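Local coordinates for amine Dehydrogenase (Pseudomonas putida, PDB 1JMX), which forms the seven-bladed beta-propeller subunit of an amine dehydrogenase, a heme c enzyme complex that probably oxidises primary amines and passes their electrons on, at residues L274-K279 against R285-A290; K308-G313 against L318-P323; L236-D239 against K244-T247; L182-W187 against P195-F200. All coordinates share one frame; numbering follows the deposited sequence.

Contact 1. Residues L274-K279 against R285-A290; sequences LNRLAK and RKLIKA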
loop_
_atom_site.group_PDB
_atom_site.type_symbol
_atom_site.label_atom_id
_atom_site.label_comp_id
_atom_site.label_asym_id
_atom_site.label_seq_id
_atom_site.Cartn_x
_atom_site.Cartn_y
_atom_site.Cartn_z
ATOM N N LEU B 274 -18.649 7.402 -9.880
ATOM C CA LEU B 274 -17.297 7.285 -9.334
ATOM C C LEU B 274 -16.483 8.372 -10.032
ATOM O O LEU B 274 -16.445 9.500 -9.558
ATOM C CB LEU B 274 -16.682 5.892 -9.531
ATOM C CG LEU B 274 -15.513 5.474 -8.608
ATOM C CD1 LEU B 274 -14.173 5.906 -9.140
ATOM C CD2 LEU B 274 -15.715 6.020 -7.208
ATOM N N ASN B 275 -15.882 8.053 -11.177
ATOM C CA ASN B 275 -15.101 9.035 -11.936
ATOM C C ASN B 275 -15.968 9.693 -13.006
ATOM O O ASN B 275 -15.726 10.831 -13.398
ATOM C CB ASN B 275 -13.840 8.404 -12.523
ATOM C CG ASN B 275 -12.768 8.175 -11.468
ATOM O OD1 ASN B 275 -12.797 8.784 -10.399
ATOM N ND2 ASN B 275 -11.813 7.299 -11.767
ATOM N N ARG B 276 -16.984 8.965 -13.459
ATOM C CA ARG B 276 -17.956 9.468 -14.425
ATOM C C ARG B 276 -19.334 9.158 -13.856
ATOM O O ARG B 276 -19.481 8.261 -13.027
ATOM C CB ARG B 276 -17.839 8.759 -15.781
ATOM C CG ARG B 276 -16.712 9.234 -16.675
ATOM C CD ARG B 276 -17.036 8.955 -18.140
ATOM N NE ARG B 276 -17.544 7.599 -18.339
ATOM C CZ ARG B 276 -17.972 7.117 -19.504
ATOM N NH1 ARG B 276 -17.950 7.875 -20.591
ATOM N NH2 ARG B 276 -18.458 5.886 -19.575
ATOM N N LEU B 277 -20.336 9.915 -14.279
ATOM C CA LEU B 277 -21.704 9.671 -13.848
ATOM C C LEU B 277 -22.330 9.005 -15.072
ATOM O O LEU B 277 -22.404 9.618 -16.130
ATOM C CB LEU B 277 -22.418 10.994 -13.550
ATOM C CG LEU B 277 -23.600 11.060 -12.564
ATOM C CD1 LEU B 277 -24.374 12.349 -12.812
ATOM C CD2 LEU B 277 -24.535 9.878 -12.700
ATOM N N ALA B 278 -22.734 7.746 -14.955
ATOM C CA ALA B 278 -23.328 7.053 -16.091
ATOM C C ALA B 278 -24.821 6.809 -15.921
ATOM O O ALA B 278 -25.301 6.539 -14.824
ATOM C CB ALA B 278 -22.605 5.753 -16.360
ATOM N N LYS B 279 -25.533 6.867 -17.041
ATOM C CA LYS B 279 -26.977 6.688 -17.097
ATOM C C LYS B 279 -27.228 5.447 -17.940
ATOM O O LYS B 279 -26.829 5.404 -19.098
ATOM C CB LYS B 279 -27.591 7.923 -17.767
ATOM C CG LYS B 279 -29.087 7.991 -17.765
ATOM C CD LYS B 279 -29.526 9.368 -18.237
ATOM C CE LYS B 279 -31.039 9.438 -18.377
ATOM N NZ LYS B 279 -31.516 10.807 -18.714
ATOM N N ARG B 285 -29.978 -2.901 -21.189
ATOM C CA ARG B 285 -28.624 -3.170 -20.686
ATOM C C ARG B 285 -27.638 -2.301 -21.464
ATOM O O ARG B 285 -26.509 -2.712 -21.750
ATOM C CB ARG B 285 -28.263 -4.633 -20.890
ATOM C CG ARG B 285 -29.031 -5.639 -20.045
ATOM C CD ARG B 285 -28.309 -6.961 -20.182
ATOM N NE ARG B 285 -28.900 -8.064 -19.434
ATOM C CZ ARG B 285 -28.213 -9.144 -19.056
ATOM N NH1 ARG B 285 -26.915 -9.254 -19.351
ATOM N NH2 ARG B 285 -28.825 -10.135 -18.415
ATOM N N LYS B 286 -28.079 -1.082 -21.765
ATOM C CA LYS B 286 -27.316 -0.136 -22.559
ATOM C C LYS B 286 -27.052 1.197 -21.871
ATOM O O LYS B 286 -27.928 1.762 -21.213
ATOM C CB LYS B 286 -28.100 0.122 -23.856
ATOM C CG LYS B 286 -27.485 1.137 -24.808
ATOM C CD LYS B 286 -28.551 1.774 -25.712
ATOM C CE LYS B 286 -29.168 3.039 -25.076
ATOM N NZ LYS B 286 -29.792 2.799 -23.725
ATOM N N LEU B 287 -25.841 1.711 -22.057
ATOM C CA LEU B 287 -25.474 3.005 -21.512
ATOM C C LEU B 287 -26.159 4.026 -22.412
ATOM O O LEU B 287 -26.022 3.957 -23.635
ATOM C CB LEU B 287 -23.960 3.198 -21.598
ATOM C CG LEU B 287 -23.410 4.603 -21.328
ATOM C CD1 LEU B 287 -23.484 4.926 -19.846
ATOM C CD2 LEU B 287 -21.960 4.689 -21.810
ATOM N N ILE B 288 -26.952 4.921 -21.832
ATOM C CA ILE B 288 -27.609 5.940 -22.641
ATOM C C ILE B 288 -26.766 7.222 -22.652
ATOM O O ILE B 288 -26.641 7.866 -23.691
ATOM C CB ILE B 288 -29.110 6.207 -22.225
ATOM C CG1 ILE B 288 -29.273 7.551 -21.528
ATOM C CG2 ILE B 288 -29.672 5.078 -21.371
ATOM C CD1 ILE B 288 -29.730 8.668 -22.463
ATOM N N LYS B 289 -26.129 7.547 -21.525
ATOM C CA LYS B 289 -25.298 8.749 -21.437
ATOM C C LYS B 289 -24.373 8.782 -20.223
ATOM O O LYS B 289 -24.704 8.278 -19.159
ATOM C CB LYS B 289 -26.178 10.000 -21.430
ATOM C CG LYS B 289 -25.424 11.302 -21.605
ATOM C CD LYS B 289 -26.412 12.428 -21.841
ATOM C CE LYS B 289 -25.724 13.759 -22.085
ATOM N NZ LYS B 289 -26.740 14.834 -22.307
ATOM N N ALA B 290 -23.217 9.415 -20.394
ATOM C CA ALA B 290 -22.233 9.545 -19.332
ATOM C C ALA B 290 -21.783 11.000 -19.278
ATOM O O ALA B 290 -21.769 11.697 -20.294
ATOM C CB ALA B 290 -21.049 8.626 -19.594
#
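Ala290 sets its methyl group over one face of the Arg276 guanidinium, close to the centre of the flat group, and the nearest approach is Ala290 CB to Arg276 NH1 at 3.3 Å. The arginine chain bends at chi3 (-46°), which turns its planar end across the neighbouring strand, and Glu255 holds NH2 through a salt bridge. With a serine in place of Arg276, Glu255 would probably be left without its charged mate and the Ala290 methyl without the flat surface beneath it. A second apolar contact is made by Leu287, whose CG stands anti to the backbone N (chi1 168°) and carries CD1 to within 3.7 Å of Ala278 CB. These residues belong to the hairpin of strands 276-281 and 286-292, the last two strands of a propeller blade, and its pairing is interrupted by a classic beta bulge in which Ile288 and Lys289 both face Lys279. The bulge shows in the bonds. Lys279 O accepts Ile288 N at 2.8 Å and, weakly, Lys289 N at 3.3 Å, while Lys279 N gives a 2.7 Å bond to Lys289 O. At the bulge itself, the extended Lys279 chain crosses Ile288 at a slant, CD of Lys279 lying 3.8 Å from CG1 of Ile288. Leu277 O takes a CA-H...O contact from Ala290 CA at 3.2 Å.

Contact 2. Residues K308-G313 against L318-P323; sequences KLYLGG and LAVFNP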
loop_
_atom_site.group_PDB
_atom_site.type_symbol
_atom_site.label_atom_id
_atom_site.label_comp_id
_atom_site.label_asym_id
_atom_site.label_seq_id
_atom_site.Cartn_x
_atom_site.Cartn_y
_atom_site.Cartn_z
ATOM N N LYS B 308 -33.785 16.036 -9.445
ATOM C CA LYS B 308 -32.397 16.372 -9.153
ATOM C C LYS B 308 -31.637 15.133 -8.763
ATOM O O LYS B 308 -32.207 14.185 -8.230
ATOM C CB LYS B 308 -32.287 17.356 -7.999
ATOM C CG LYS B 308 -32.809 18.721 -8.279
ATOM C CD LYS B 308 -32.635 19.542 -7.036
ATOM C CE LYS B 308 -33.298 20.868 -7.171
ATOM N NZ LYS B 308 -33.356 21.503 -5.849
ATOM N N LEU B 309 -30.337 15.169 -9.027
ATOM C CA LEU B 309 -29.429 14.082 -8.716
ATOM C C LEU B 309 -28.259 14.749 -8.020
ATOM O O LEU B 309 -27.572 15.587 -8.604
ATOM C CB LEU B 309 -28.935 13.414 -10.003
ATOM C CG LEU B 309 -28.545 11.930 -10.022
ATOM C CD1 LEU B 309 -27.805 11.630 -11.315
ATOM C CD2 LEU B 309 -27.688 11.565 -8.841
ATOM N N TYR B 310 -28.086 14.436 -6.747
ATOM C CA TYR B 310 -26.992 14.990 -5.977
ATOM C C TYR B 310 -25.841 14.000 -5.951
ATOM O O TYR B 310 -26.052 12.790 -5.946
ATOM C CB TYR B 310 -27.438 15.284 -4.540
ATOM C CG TYR B 310 -28.502 16.352 -4.416
ATOM C CD1 TYR B 310 -29.858 16.019 -4.474
ATOM C CD2 TYR B 310 -28.158 17.691 -4.243
ATOM C CE1 TYR B 310 -30.841 16.989 -4.362
ATOM C CE2 TYR B 310 -29.133 18.670 -4.130
ATOM C CZ TYR B 310 -30.477 18.311 -4.191
ATOM O OH TYR B 310 -31.456 19.269 -4.077
ATOM N N LEU B 311 -24.622 14.526 -5.974
ATOM C CA LEU B 311 -23.425 13.702 -5.910
ATOM C C LEU B 311 -22.661 14.143 -4.664
ATOM O O LEU B 311 -22.283 15.304 -4.544
ATOM C CB LEU B 311 -22.565 13.877 -7.163
ATOM C CG LEU B 311 -23.187 13.524 -8.520
ATOM C CD1 LEU B 311 -22.088 13.540 -9.573
ATOM C CD2 LEU B 311 -23.851 12.156 -8.488
ATOM N N GLY B 312 -22.474 13.219 -3.728
ATOM C CA GLY B 312 -21.780 13.535 -2.495
ATOM C C GLY B 312 -20.596 12.644 -2.206
ATOM O O GLY B 312 -20.182 11.861 -3.051
ATOM N N GLY B 313 -20.091 12.726 -0.978
ATOM C CA GLY B 313 -18.925 11.958 -0.585
ATOM C C GLY B 313 -17.692 12.672 -1.107
ATOM O O GLY B 313 -17.815 13.712 -1.754
ATOM N N LEU B 318 -21.377 19.288 -2.912
ATOM C CA LEU B 318 -22.407 18.462 -3.529
ATOM C C LEU B 318 -22.571 18.963 -4.960
ATOM O O LEU B 318 -22.660 20.167 -5.194
ATOM C CB LEU B 318 -23.773 18.634 -2.846
ATOM C CG LEU B 318 -24.129 18.211 -1.421
ATOM C CD1 LEU B 318 -23.782 16.757 -1.192
ATOM C CD2 LEU B 318 -23.423 19.106 -0.450
ATOM N N ALA B 319 -22.568 18.053 -5.920
ATOM C CA ALA B 319 -22.787 18.454 -7.296
ATOM C C ALA B 319 -24.276 18.213 -7.515
ATOM O O ALA B 319 -24.816 17.213 -7.042
ATOM C CB ALA B 319 -21.959 17.600 -8.254
ATOM N N VAL B 320 -24.965 19.166 -8.131
ATOM C CA VAL B 320 -26.391 19.004 -8.399
ATOM C C VAL B 320 -26.525 18.834 -9.901
ATOM O O VAL B 320 -26.069 19.675 -10.667
ATOM C CB VAL B 320 -27.236 20.214 -7.940
ATOM C CG1 VAL B 320 -28.714 19.919 -8.148
ATOM C CG2 VAL B 320 -26.972 20.523 -6.478
ATOM N N PHE B 321 -27.130 17.724 -10.306
ATOM C CA PHE B 321 -27.324 17.399 -11.705
ATOM C C PHE B 321 -28.779 17.325 -12.120
ATOM O O PHE B 321 -29.670 17.072 -11.306
ATOM C CB PHE B 321 -26.700 16.039 -12.023
ATOM C CG PHE B 321 -25.252 16.100 -12.379
ATOM C CD1 PHE B 321 -24.293 16.379 -11.414
ATOM C CD2 PHE B 321 -24.841 15.861 -13.691
ATOM C CE1 PHE B 321 -22.942 16.421 -11.749
ATOM C CE2 PHE B 321 -23.487 15.902 -14.036
ATOM C CZ PHE B 321 -22.540 16.181 -13.066
ATOM N N ASN B 322 -29.006 17.584 -13.403
ATOM C CA ASN B 322 -30.326 17.462 -13.992
ATOM C C ASN B 322 -30.187 16.042 -14.498
ATOM O O ASN B 322 -29.296 15.763 -15.299
ATOM C CB ASN B 322 -30.487 18.414 -15.175
ATOM C CG ASN B 322 -31.826 18.259 -15.865
ATOM O OD1 ASN B 322 -32.150 17.197 -16.390
ATOM N ND2 ASN B 322 -32.614 19.321 -15.861
ATOM N N PRO B 323 -31.018 15.113 -14.005
ATOM C CA PRO B 323 -30.911 13.724 -14.460
ATOM C C PRO B 323 -31.268 13.468 -15.932
ATOM O O PRO B 323 -30.784 12.505 -16.527
ATOM C CB PRO B 323 -31.830 12.981 -13.492
ATOM C CG PRO B 323 -32.873 13.984 -13.193
ATOM C CD PRO B 323 -32.090 15.258 -13.008
#
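Phe321 reaches over to Leu311, whose CD1 comes obliquely to the phenyl ring, 3.7 Å from Phe321 CE1. Two groups lie near the plane of that ring at its edge, the carbonyl oxygen of Leu309 from the facing strand and CB of Ala319 from its own. The Tyr310 ring belongs to the other side of the sheet. There it runs alongside Val320, both side chains pointing the same way, and CG2 of Val320 approaches Tyr310 CE2 at 3.7 Å, again oblique to the ring. This branch of Val320 stands beside the backbone N, because CG1 takes the position anti to it (chi1 -175°); CG1 then meets the methylene CD of Lys308 at 4.1 Å. The strands are in regular antiparallel register. Leu309 with Phe321 and Leu311 with Ala319 are hydrogen-bonded pairs, and Tyr310 with Val320 is the non-hydrogen-bonded pair between them. Of the four backbone bonds, Phe321 N to Leu309 O is 2.8 Å, Leu311 N to Ala319 O is 2.9 Å and Ala319 N to Leu311 O is 3.1 Å. Beyond them, Leu318 CD1 packs 4.0 Å from Gly312 CA. Asp31 holds the polar ends of the Tyr310 side, taking a hydrogen bond from the tyrosine hydroxyl and a salt bridge from Lys308 NZ. As the middle hairpin of a propeller blade, the pair is flanked by strand 299-302 beside Leu309 and strand 327-333 beside Val320, while Leu277 of strand 276-281 in another blade packs on Leu309, Leu311 and Phe321.

Contact 3. Residues L236-D239 against K244-T247; sequences LSVD and KTHT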
loop_
_atom_site.group_PDB
_atom_site.type_symbol
_atom_site.label_atom_id
_atom_site.label_comp_id
_atom_site.label_asym_id
_atom_site.label_seq_id
_atom_site.Cartn_x
_atom_site.Cartn_y
_atom_site.Cartn_z
ATOM N N LEU B 236 -28.906 -5.277 -7.234
ATOM C CA LEU B 236 -29.620 -6.152 -6.326
ATOM C C LEU B 236 -30.551 -5.236 -5.548
ATOM O O LEU B 236 -30.260 -4.056 -5.380
ATOM C CB LEU B 236 -28.596 -6.845 -5.420
ATOM C CG LEU B 236 -28.813 -7.300 -3.975
ATOM C CD1 LEU B 236 -27.614 -8.168 -3.583
ATOM C CD2 LEU B 236 -28.943 -6.117 -3.017
ATOM N N SER B 237 -31.693 -5.751 -5.120
ATOM C CA SER B 237 -32.616 -4.933 -4.354
ATOM C C SER B 237 -33.563 -5.754 -3.487
ATOM O O SER B 237 -33.940 -6.873 -3.834
ATOM C CB SER B 237 -33.412 -3.995 -5.267
ATOM O OG SER B 237 -34.340 -4.707 -6.065
ATOM N N VAL B 238 -33.879 -5.203 -2.319
ATOM C CA VAL B 238 -34.800 -5.831 -1.389
ATOM C C VAL B 238 -35.885 -4.800 -1.132
ATOM O O VAL B 238 -35.607 -3.718 -0.627
ATOM C CB VAL B 238 -34.124 -6.196 -0.045
ATOM C CG1 VAL B 238 -35.109 -6.949 0.844
ATOM C CG2 VAL B 238 -32.871 -7.034 -0.281
ATOM N N ASP B 239 -37.105 -5.114 -1.549
ATOM C CA ASP B 239 -38.243 -4.221 -1.354
ATOM C C ASP B 239 -38.554 -4.247 0.141
ATOM O O ASP B 239 -38.903 -5.294 0.692
ATOM C CB ASP B 239 -39.446 -4.724 -2.161
ATOM C CG ASP B 239 -40.512 -3.663 -2.348
ATOM O OD1 ASP B 239 -41.014 -3.127 -1.341
ATOM O OD2 ASP B 239 -40.842 -3.359 -3.514
ATOM N N LYS B 244 -39.776 -8.529 -1.215
ATOM C CA LYS B 244 -39.441 -9.051 -2.542
ATOM C C LYS B 244 -37.998 -8.709 -2.922
ATOM O O LYS B 244 -37.578 -7.558 -2.814
ATOM C CB LYS B 244 -40.379 -8.447 -3.587
ATOM C CG LYS B 244 -41.771 -9.045 -3.607
ATOM C CD LYS B 244 -42.831 -8.018 -4.054
ATOM C CE LYS B 244 -42.379 -7.126 -5.228
ATOM N NZ LYS B 244 -41.824 -5.787 -4.815
ATOM N N THR B 245 -37.248 -9.706 -3.370
ATOM C CA THR B 245 -35.861 -9.494 -3.772
ATOM C C THR B 245 -35.702 -9.500 -5.299
ATOM O O THR B 245 -36.476 -10.148 -6.009
ATOM C CB THR B 245 -34.939 -10.555 -3.142
ATOM O OG1 THR B 245 -35.396 -11.864 -3.502
ATOM C CG2 THR B 245 -34.931 -10.414 -1.623
ATOM N N HIS B 246 -34.698 -8.780 -5.794
ATOM C CA HIS B 246 -34.438 -8.686 -7.230
ATOM C C HIS B 246 -32.968 -8.429 -7.573
ATOM O O HIS B 246 -32.285 -7.662 -6.909
ATOM C CB HIS B 246 -35.343 -7.600 -7.842
ATOM C CG HIS B 246 -34.797 -6.951 -9.082
ATOM N ND1 HIS B 246 -35.179 -7.329 -10.354
ATOM C CD2 HIS B 246 -33.957 -5.896 -9.242
ATOM C CE1 HIS B 246 -34.606 -6.534 -11.241
ATOM N NE2 HIS B 246 -33.858 -5.656 -10.594
ATOM N N THR B 247 -32.491 -9.105 -8.614
ATOM C CA THR B 247 -31.125 -8.944 -9.093
ATOM C C THR B 247 -31.171 -8.919 -10.614
ATOM O O THR B 247 -32.055 -9.529 -11.225
ATOM C CB THR B 247 -30.215 -10.116 -8.692
ATOM O OG1 THR B 247 -30.637 -11.298 -9.381
ATOM C CG2 THR B 247 -30.246 -10.351 -7.188
HETATM O O HOH W 1 -37.171 -5.687 -5.275
#
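Asp239 and Lys244 run side by side, pointing the same way, and are joined by a salt bridge, OD2 of Asp239 2.9 Å from NZ of Lys244. The lysine doubles back to make it: bends at chi3 (41°) and chi4 bring the ammonium alongside the carboxylate. Both groups have second partners in the turn, since Thr242 OG1 bonds to NZ and the backbone N of Lys241 bonds to Asp239 OD1, so the ion pair is tied to the loop it closes. The backbones of the same two residues meet in an almost straight bond, Asp239 N to Lys244 O, 2.8 Å long with an N-H...O angle of 178°. Lys244 O also accepts a hydrogen bond from a water at 3.1 Å, and that water lies 3.1 Å from Ser237 OG. Deeper in, Ser237 N bonds to His246 O at 2.7 Å and His246 N to Ser237 O at 2.8 Å. This is a beta hairpin of strands 230-239 and 245-250, the last two strands of a propeller sheet. On the Ser237 side, chi1 of 70° places OG between the backbone N and the carbonyl carbon, where it lies at the edge of the imidazole, 3.4 Å from His246 CD2. On the other face Val238 and Thr245 lie side by side, their CG2 methyls 4.2 Å apart, and Leu236 packs on Leu182 and on Met212 and Tyr214 of strand 209-218.

Contact 4. Residues L182-W187 against P195-F200; sequences LPLRNW and PDVLYF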
loop_
_atom_site.group_PDB
_atom_site.type_symbol
_atom_site.label_atom_id
_atom_site.label_comp_id
_atom_site.label_asym_id
_atom_site.label_seq_id
_atom_site.Cartn_x
_atom_site.Cartn_y
_atom_site.Cartn_z
ATOM N N LEU B 182 -31.178 -13.820 0.089
ATOM C CA LEU B 182 -30.644 -13.682 -1.249
ATOM C C LEU B 182 -29.197 -14.158 -1.240
ATOM O O LEU B 182 -28.330 -13.526 -0.641
ATOM C CB LEU B 182 -30.750 -12.206 -1.668
ATOM C CG LEU B 182 -30.637 -11.682 -3.109
ATOM C CD1 LEU B 182 -31.154 -10.254 -3.139
ATOM C CD2 LEU B 182 -29.208 -11.729 -3.625
ATOM N N PRO B 183 -28.928 -15.314 -1.865
ATOM C CA PRO B 183 -27.572 -15.867 -1.923
ATOM C C PRO B 183 -26.637 -15.089 -2.840
ATOM O O PRO B 183 -26.989 -14.760 -3.971
ATOM C CB PRO B 183 -27.808 -17.290 -2.432
ATOM C CG PRO B 183 -28.998 -17.140 -3.305
ATOM C CD PRO B 183 -29.894 -16.240 -2.484
ATOM N N LEU B 184 -25.490 -14.701 -2.295
ATOM C CA LEU B 184 -24.468 -13.982 -3.046
ATOM C C LEU B 184 -23.281 -14.924 -3.163
ATOM O O LEU B 184 -23.074 -15.540 -4.210
ATOM C CB LEU B 184 -24.060 -12.690 -2.331
ATOM C CG LEU B 184 -25.097 -11.569 -2.271
ATOM C CD1 LEU B 184 -24.571 -10.439 -1.423
ATOM C CD2 LEU B 184 -25.415 -11.082 -3.681
ATOM N N ARG B 185 -22.563 -15.113 -2.061
ATOM C CA ARG B 185 -21.422 -16.006 -2.077
ATOM C C ARG B 185 -21.849 -17.426 -2.428
ATOM O O ARG B 185 -21.161 -18.127 -3.173
ATOM C CB ARG B 185 -20.684 -16.012 -0.740
ATOM C CG ARG B 185 -19.333 -16.708 -0.869
ATOM C CD ARG B 185 -18.563 -16.759 0.415
ATOM N NE ARG B 185 -18.201 -15.439 0.909
ATOM C CZ ARG B 185 -17.490 -15.248 2.013
ATOM N NH1 ARG B 185 -17.072 -16.290 2.714
ATOM N NH2 ARG B 185 -17.230 -14.024 2.443
ATOM N N ASN B 186 -22.988 -17.851 -1.895
ATOM C CA ASN B 186 -23.485 -19.191 -2.181
ATOM C C ASN B 186 -24.524 -19.216 -3.299
ATOM O O ASN B 186 -25.375 -20.103 -3.357
ATOM C CB ASN B 186 -23.993 -19.852 -0.906
ATOM C CG ASN B 186 -22.899 -20.016 0.119
ATOM O OD1 ASN B 186 -22.066 -20.920 0.017
ATOM N ND2 ASN B 186 -22.847 -19.100 1.078
ATOM N N TRP B 187 -24.448 -18.221 -4.177
ATOM C CA TRP B 187 -25.329 -18.129 -5.336
ATOM C C TRP B 187 -24.642 -19.039 -6.347
ATOM O O TRP B 187 -23.704 -18.622 -7.032
ATOM C CB TRP B 187 -25.338 -16.692 -5.871
ATOM C CG TRP B 187 -26.349 -16.393 -6.948
ATOM C CD1 TRP B 187 -27.325 -17.224 -7.420
ATOM C CD2 TRP B 187 -26.513 -15.149 -7.640
ATOM N NE1 TRP B 187 -28.092 -16.570 -8.355
ATOM C CE2 TRP B 187 -27.616 -15.294 -8.510
ATOM C CE3 TRP B 187 -25.835 -13.921 -7.605
ATOM C CZ2 TRP B 187 -28.061 -14.258 -9.337
ATOM C CZ3 TRP B 187 -26.277 -12.890 -8.423
ATOM C CH2 TRP B 187 -27.382 -13.066 -9.279
ATOM N N PRO B 195 -20.723 -13.229 -7.137
ATOM C CA PRO B 195 -20.681 -11.766 -7.256
ATOM C C PRO B 195 -19.729 -11.118 -6.243
ATOM O O PRO B 195 -19.318 -11.747 -5.265
ATOM C CB PRO B 195 -22.131 -11.362 -6.979
ATOM C CG PRO B 195 -22.608 -12.429 -6.041
ATOM C CD PRO B 195 -22.037 -13.685 -6.641
ATOM N N ASP B 196 -19.348 -9.874 -6.513
ATOM C CA ASP B 196 -18.476 -9.123 -5.621
ATOM C C ASP B 196 -19.272 -7.895 -5.194
ATOM O O ASP B 196 -19.845 -7.188 -6.026
ATOM C CB ASP B 196 -17.168 -8.722 -6.318
ATOM C CG ASP B 196 -16.184 -8.054 -5.367
ATOM O OD1 ASP B 196 -15.703 -8.725 -4.441
ATOM O OD2 ASP B 196 -15.898 -6.855 -5.533
ATOM N N VAL B 197 -19.379 -7.690 -3.887
ATOM C CA VAL B 197 -20.130 -6.557 -3.378
ATOM C C VAL B 197 -19.319 -5.757 -2.368
ATOM O O VAL B 197 -18.796 -6.296 -1.389
ATOM C CB VAL B 197 -21.466 -6.984 -2.706
ATOM C CG1 VAL B 197 -22.369 -5.781 -2.530
ATOM C CG2 VAL B 197 -22.162 -8.061 -3.505
ATOM N N LEU B 198 -19.219 -4.464 -2.638
ATOM C CA LEU B 198 -18.511 -3.513 -1.796
ATOM C C LEU B 198 -19.482 -2.327 -1.727
ATOM O O LEU B 198 -19.644 -1.584 -2.694
ATOM C CB LEU B 198 -17.179 -3.124 -2.462
ATOM C CG LEU B 198 -16.202 -2.175 -1.753
ATOM C CD1 LEU B 198 -16.612 -0.709 -1.945
ATOM C CD2 LEU B 198 -16.107 -2.549 -0.271
ATOM N N TYR B 199 -20.154 -2.180 -0.592
ATOM C CA TYR B 199 -21.133 -1.114 -0.437
ATOM C C TYR B 199 -21.225 -0.615 0.999
ATOM O O TYR B 199 -21.517 -1.381 1.913
ATOM C CB TYR B 199 -22.502 -1.613 -0.901
ATOM C CG TYR B 199 -23.226 -0.660 -1.813
ATOM C CD1 TYR B 199 -22.879 -0.556 -3.162
ATOM C CD2 TYR B 199 -24.260 0.141 -1.334
ATOM C CE1 TYR B 199 -23.539 0.318 -4.001
ATOM C CE2 TYR B 199 -24.929 1.022 -2.175
ATOM C CZ TYR B 199 -24.561 1.102 -3.504
ATOM O OH TYR B 199 -25.222 1.963 -4.337
ATOM N N PHE B 200 -20.963 0.674 1.185
ATOM C CA PHE B 200 -21.009 1.298 2.504
ATOM C C PHE B 200 -22.011 2.440 2.524
ATOM O O PHE B 200 -21.951 3.311 3.387
ATOM C CB PHE B 200 -19.634 1.854 2.866
ATOM C CG PHE B 200 -18.544 0.830 2.831
ATOM C CD1 PHE B 200 -18.745 -0.436 3.383
ATOM C CD2 PHE B 200 -17.328 1.118 2.223
ATOM C CE1 PHE B 200 -17.751 -1.401 3.324
ATOM C CE2 PHE B 200 -16.329 0.162 2.159
ATOM C CZ PHE B 200 -16.537 -1.098 2.707
#
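Leu184 packs against Pro195 and Val197 where two parts of the long connection between strands 178-182 and 209-218 of the beta-propeller come together. The first part folds into a type I beta turn from Leu184 to Trp187, closed by Trp187 N to Leu184 O at 3.0 Å; no hydrogen bond links the two parts. Apolar contacts join them instead. The Leu184 side chain crosses both partners at about a right angle and divides its branches, CD2 reaching Pro195 CG at 3.9 Å and CD1 reaching Val197 CG2 at 4.0 Å. The aromatic contact is made edge-on. With CG anti to the backbone N (chi1 -172°), the indole presents its rim to the proline, and CG of Pro195 lies in the ring plane, 3.9 Å from Trp187 CE3. Replacing Pro195 by a glycine would probably take the pyrrolidine from both Leu184 CD2 and the Trp187 ring and open a gap beside them. Salt bridges to a neighbouring subunit fix both parts from outside: Arg185 pairs with Asp143 of that amine dehydrogenase chain, and Asp196 with Arg140 of the same chain. The shortest approach between the two parts is Pro195 CD to Leu184 O, at 3.2 Å.

The four contacts form two touching pairs. Contacts 1 and 2, centres 14 Å apart, come from successive blades: Leu277 CD1 packs 3.7 Å from Phe321 CD2, and Lys279 NZ probably bonds to Pro323 O at 2.9 Å. Contacts 3 and 4, centres 12 Å apart, meet through Leu236 CD1 and Leu184 CD2 at 3.7 Å and through Thr247 OG1 and Trp187 CH2, also 3.7 Å. Between the pairs there is no touch; contacts 1 and 3 come nearest, their closest atoms about 8 Å apart. The heme c pocket of this chain, residues Leu116 to Tyr120, includes no residue of the four contacts, which instead pack propeller blades and a connecting loop.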